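Local structure of catechol 2,3-dioxygenase (Rhodococcus sp., 2WL9) at residues C[148-153]-C[208-213]; C[186-191]-C[199-204]. The protein probably catalyses the iron-dependent extradiol ring cleavage of catechol-type substrates by molecular oxygen, a step in the breakdown of aromatic hydrocarbons. All coordinates share one frame; numbering follows the deposited sequence.

How the contacts relate
Both contacts are buried and belong to one mixed sheet of the glyoxalase-like fold. Strand 149-152 joins them: contact 1 is its antiparallel pairing with the start of strand 210-217, while its other edge runs parallel to strand 199-201 of contact 2, where Ile150 O and Ala200 N lie 3.0 Å apart in a probable hydrogen bond. Along the chain the hairpin of contact 2 is nested inside the loop closed by contact 1. Their chemistry differs with their place: contact 1 lies nearer the centre of the chain, carries two iron ligands and ends in a water-bridged arginine pair, whereas contact 2 is regular hairpin pairing with aromatic and apolar side chains on both faces.

Contact 1: residues C[148-153]-C[208-213]; sequences GHIIIR and KRINHL. With FE (Fe (III) ion), chain K.
His149 and His212 converge on the active-site iron, His149 NE2 binding it at 2.3 Å and His212 NE2 at 2.4 Å. With Glu263 OE1 they form the facial triad of two histidines and one carboxylate characteristic of extradiol dioxygenases. The shared metal holds the two imidazoles rim to rim, their planes 82° apart, without a hydrogen bond between them. His149 sends its CB away from 208-213, but with CG between its backbone N and carbonyl carbon (chi1 73°) the ring turns back to the iron.

Behind the metal the backbones pair antiparallel. Asn211 N reaches Ile151 O at 2.8 Å in an almost straight bond, 176° at the hydrogen, just where the chain turns a corner. Ile151 N to His212 O is longer, at 3.2 Å. Farther along, Arg153 N donates to Arg209 O from above the carbonyl plane, at 2.9 Å. Beyond it the two arginines share a water, which accepts from Arg153 NH2 and Arg209 NE in the plane of each guanidinium and sits between these like charges; Arg209 NH1 also bonds to Leu62 O. One face of the Arg153 guanidinium lies over the peptide joining Lys208 to Arg209.

On the face carrying the iron ligand His212, Ile151 CG1 and CD1 both lie 3.3 Å from His212 CE1, the ring carbon next to the iron-binding NE2. The reverse face is aliphatic and packs on strands 6-14 and 61-68: there Ile150 CG2 touches Ile210 CD1 at 3.7 Å and Leu213 CD1 at 3.9 Å.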
# COMPACT_ATOMS: atom_id res chain seq x y z
N GLY C 148 20.83 -22.23 -1.83
CA GLY C 148 20.47 -22.48 -3.22
C GLY C 148 19.83 -23.85 -3.32
O GLY C 148 19.12 -24.26 -2.41
N HIS C 149 20.08 -24.57 -4.42
CA HIS C 149 19.63 -25.96 -4.53
C HIS C 149 20.67 -26.87 -5.15
O HIS C 149 21.62 -26.40 -5.77
CB HIS C 149 18.30 -26.07 -5.29
CG HIS C 149 18.40 -25.85 -6.77
ND1 HIS C 149 17.80 -24.78 -7.39
CD2 HIS C 149 19.00 -26.57 -7.74
CE1 HIS C 149 18.03 -24.85 -8.69
NE2 HIS C 149 18.76 -25.93 -8.93
N ILE C 150 20.46 -28.17 -4.99
CA ILE C 150 21.41 -29.18 -5.43
C ILE C 150 20.73 -30.38 -6.09
O ILE C 150 19.65 -30.80 -5.66
CB ILE C 150 22.28 -29.71 -4.25
CG1 ILE C 150 21.40 -30.23 -3.11
CG2 ILE C 150 23.26 -28.61 -3.79
CD1 ILE C 150 22.15 -30.80 -1.91
N ILE C 151 21.37 -30.91 -7.12
CA ILE C 151 20.99 -32.21 -7.67
C ILE C 151 22.00 -33.25 -7.21
O ILE C 151 23.21 -33.11 -7.45
CB ILE C 151 20.85 -32.19 -9.20
CG1 ILE C 151 19.57 -31.47 -9.60
CG2 ILE C 151 20.86 -33.63 -9.76
CD1 ILE C 151 19.18 -31.59 -11.07
N ILE C 152 21.49 -34.29 -6.54
CA ILE C 152 22.34 -35.31 -5.92
C ILE C 152 21.99 -36.72 -6.39
O ILE C 152 20.89 -36.95 -6.90
CB ILE C 152 22.33 -35.21 -4.37
CG1 ILE C 152 20.91 -35.38 -3.81
CG2 ILE C 152 22.97 -33.89 -3.91
CD1 ILE C 152 20.84 -35.48 -2.29
N ARG C 153 22.94 -37.64 -6.23
CA ARG C 153 22.79 -39.02 -6.69
C ARG C 153 21.81 -39.81 -5.84
O ARG C 153 21.90 -39.82 -4.61
CB ARG C 153 24.15 -39.70 -6.72
CG ARG C 153 24.19 -41.04 -7.45
CD ARG C 153 25.63 -41.49 -7.65
NE ARG C 153 26.33 -41.61 -6.37
CZ ARG C 153 27.66 -41.63 -6.24
NH1 ARG C 153 28.44 -41.55 -7.30
NH2 ARG C 153 28.19 -41.74 -5.03
N LYS C 208 29.54 -38.66 -9.58
CA LYS C 208 29.81 -37.98 -8.32
C LYS C 208 28.54 -37.91 -7.47
O LYS C 208 27.44 -38.14 -7.98
CB LYS C 208 30.40 -36.58 -8.58
CG LYS C 208 31.83 -36.61 -9.13
CD LYS C 208 32.47 -35.22 -9.14
CE LYS C 208 33.97 -35.30 -9.48
NZ LYS C 208 34.24 -35.65 -10.90
N ARG C 209 28.69 -37.60 -6.18
CA ARG C 209 27.54 -37.45 -5.28
C ARG C 209 26.64 -36.29 -5.69
O ARG C 209 25.44 -36.30 -5.43
CB ARG C 209 27.99 -37.22 -3.84
CG ARG C 209 28.40 -38.46 -3.08
CD ARG C 209 28.87 -38.09 -1.68
NE ARG C 209 29.20 -39.27 -0.90
CZ ARG C 209 30.08 -39.29 0.10
NH1 ARG C 209 30.73 -38.19 0.45
NH2 ARG C 209 30.31 -40.43 0.76
N ILE C 210 27.25 -35.28 -6.32
CA ILE C 210 26.55 -34.04 -6.67
C ILE C 210 26.71 -33.74 -8.16
O ILE C 210 27.79 -33.93 -8.74
CB ILE C 210 27.05 -32.86 -5.77
CG1 ILE C 210 26.26 -31.57 -6.00
CG2 ILE C 210 28.56 -32.63 -5.92
CD1 ILE C 210 26.25 -30.62 -4.78
N ASN C 211 25.62 -33.31 -8.79
CA ASN C 211 25.66 -32.87 -10.18
C ASN C 211 25.88 -31.37 -10.27
O ASN C 211 26.79 -30.91 -10.95
CB ASN C 211 24.40 -33.27 -10.94
CG ASN C 211 24.37 -32.69 -12.33
OD1 ASN C 211 25.12 -33.11 -13.22
ND2 ASN C 211 23.51 -31.71 -12.54
N HIS C 212 25.03 -30.61 -9.58
CA HIS C 212 25.20 -29.16 -9.55
C HIS C 212 24.70 -28.51 -8.27
O HIS C 212 23.93 -29.10 -7.51
CB HIS C 212 24.58 -28.50 -10.80
CG HIS C 212 23.10 -28.31 -10.73
ND1 HIS C 212 22.21 -29.25 -11.20
CD2 HIS C 212 22.35 -27.27 -10.29
CE1 HIS C 212 20.98 -28.81 -11.03
NE2 HIS C 212 21.03 -27.62 -10.48
N LEU C 213 25.13 -27.29 -8.09
CA LEU C 213 24.66 -26.36 -7.11
C LEU C 213 24.24 -25.10 -7.83
O LEU C 213 24.94 -24.60 -8.62
CB LEU C 213 25.72 -26.00 -6.10
CG LEU C 213 25.53 -24.79 -5.21
CD1 LEU C 213 24.37 -24.95 -4.31
CD2 LEU C 213 26.74 -24.47 -4.46
FE FE K . 19.08 -26.41 -11.19
O HOH W 1 27.78 -41.51 -1.88

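Contact 2: residues C[186-191]-C[199-204]; sequences TPVFMH and LAFGVG
The beta hairpin formed by strands 184-191 and 199-201 is closed here by two antiparallel hydrogen-bonded pairs, Val188 with Phe201 and Met190 with Leu199. Val188 N donates to Phe201 O at 2.8 Å, and Phe201 N donates to Val188 O at 3.0 Å. In the second pair Met190 N to Leu199 O is equally short, while Leu199 N to Met190 O stretches to 3.2 Å.

Between them lies the non-hydrogen-bonded pair Phe189 and Ala200. The methyl of Ala200 sits over one face of the Phe189 ring, near its rim, in a CH-pi contact with CB 3.9 Å from the ring centroid. The nearest atom of that ring lies about 6 Å from the iron, and the ring also meets His197 edge-to-face, so this side of the hairpin lines the surroundings of the metal.

On the reverse side Phe201 lies alongside Val188, with its CE2 3.8 Å from Val188 CB. Its CZ is 3.9 Å from Met190 SD, an oblique Met-aromatic contact. Helix 157-167 covers this side, touching Val188, Leu199 and Phe201, and the hairpin is flanked by strand 170-173 along 184-191 and by strand 149-152 along 199-201.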
# COMPACT_ATOMS: atom_id res chain seq x y z
N THR C 186 12.06 -39.10 -15.18
CA THR C 186 11.11 -38.36 -14.34
C THR C 186 11.78 -37.82 -13.07
O THR C 186 11.53 -38.34 -11.97
CB THR C 186 9.88 -39.23 -13.95
OG1 THR C 186 10.32 -40.48 -13.39
CG2 THR C 186 8.99 -39.51 -15.17
N PRO C 187 12.61 -36.77 -13.21
CA PRO C 187 13.32 -36.15 -12.08
C PRO C 187 12.37 -35.56 -11.04
O PRO C 187 11.38 -34.92 -11.40
CB PRO C 187 14.11 -35.00 -12.73
CG PRO C 187 13.98 -35.16 -14.17
CD PRO C 187 12.82 -36.03 -14.47
N VAL C 188 12.72 -35.74 -9.77
CA VAL C 188 11.91 -35.27 -8.66
C VAL C 188 12.53 -34.00 -8.10
O VAL C 188 13.75 -33.92 -7.98
CB VAL C 188 11.79 -36.36 -7.56
CG1 VAL C 188 11.08 -35.83 -6.30
CG2 VAL C 188 11.05 -37.58 -8.10
N PHE C 189 11.69 -33.03 -7.79
CA PHE C 189 12.13 -31.75 -7.22
C PHE C 189 11.38 -31.51 -5.93
O PHE C 189 10.17 -31.74 -5.85
CB PHE C 189 11.86 -30.61 -8.19
CG PHE C 189 12.66 -30.69 -9.47
CD1 PHE C 189 13.72 -29.82 -9.69
CD2 PHE C 189 12.34 -31.61 -10.46
CE1 PHE C 189 14.47 -29.89 -10.86
CE2 PHE C 189 13.08 -31.68 -11.63
CZ PHE C 189 14.14 -30.82 -11.83
N MET C 190 12.09 -31.02 -4.92
CA MET C 190 11.51 -30.84 -3.60
C MET C 190 11.90 -29.51 -2.97
O MET C 190 13.00 -29.00 -3.17
CB MET C 190 11.89 -32.01 -2.69
CG MET C 190 11.58 -33.36 -3.31
SD MET C 190 11.77 -34.73 -2.18
CE MET C 190 10.25 -34.60 -1.23
N HIS C 191 10.96 -28.96 -2.19
CA HIS C 191 11.09 -27.65 -1.57
C HIS C 191 10.69 -27.70 -0.09
O HIS C 191 9.94 -28.58 0.33
CB HIS C 191 10.22 -26.63 -2.32
CG HIS C 191 8.86 -27.16 -2.68
ND1 HIS C 191 7.80 -27.14 -1.81
CD2 HIS C 191 8.41 -27.76 -3.81
CE1 HIS C 191 6.74 -27.68 -2.40
NE2 HIS C 191 7.09 -28.06 -3.61
N LEU C 199 16.19 -29.15 -3.61
CA LEU C 199 16.71 -30.49 -3.86
C LEU C 199 16.06 -31.12 -5.08
O LEU C 199 14.85 -30.99 -5.26
CB LEU C 199 16.45 -31.37 -2.63
CG LEU C 199 16.92 -32.82 -2.59
CD1 LEU C 199 18.43 -32.88 -2.73
CD2 LEU C 199 16.48 -33.44 -1.30
N ALA C 200 16.87 -31.79 -5.90
CA ALA C 200 16.37 -32.59 -7.01
C ALA C 200 17.22 -33.85 -7.23
O ALA C 200 18.39 -33.90 -6.84
CB ALA C 200 16.29 -31.76 -8.29
N PHE C 201 16.61 -34.87 -7.83
CA PHE C 201 17.29 -36.14 -8.12
C PHE C 201 16.50 -36.98 -9.14
O PHE C 201 15.40 -36.60 -9.55
CB PHE C 201 17.55 -36.94 -6.84
CG PHE C 201 16.38 -37.00 -5.89
CD1 PHE C 201 16.29 -36.13 -4.82
CD2 PHE C 201 15.38 -37.95 -6.08
CE1 PHE C 201 15.21 -36.18 -3.95
CE2 PHE C 201 14.29 -38.01 -5.21
CZ PHE C 201 14.21 -37.12 -4.14
N GLY C 202 17.06 -38.10 -9.56
CA GLY C 202 16.42 -38.95 -10.58
C GLY C 202 16.69 -38.45 -11.99
O GLY C 202 15.85 -38.60 -12.88
N VAL C 203 17.86 -37.85 -12.18
CA VAL C 203 18.32 -37.39 -13.49
C VAL C 203 19.19 -38.46 -14.17
O VAL C 203 19.84 -38.19 -15.19
CB VAL C 203 19.12 -36.07 -13.38
CG1 VAL C 203 18.22 -34.93 -12.89
CG2 VAL C 203 20.34 -36.24 -12.46
N GLY C 204 19.20 -39.66 -13.60
CA GLY C 204 19.96 -40.77 -14.16
C GLY C 204 21.37 -40.87 -13.61
O GLY C 204 21.74 -40.14 -12.68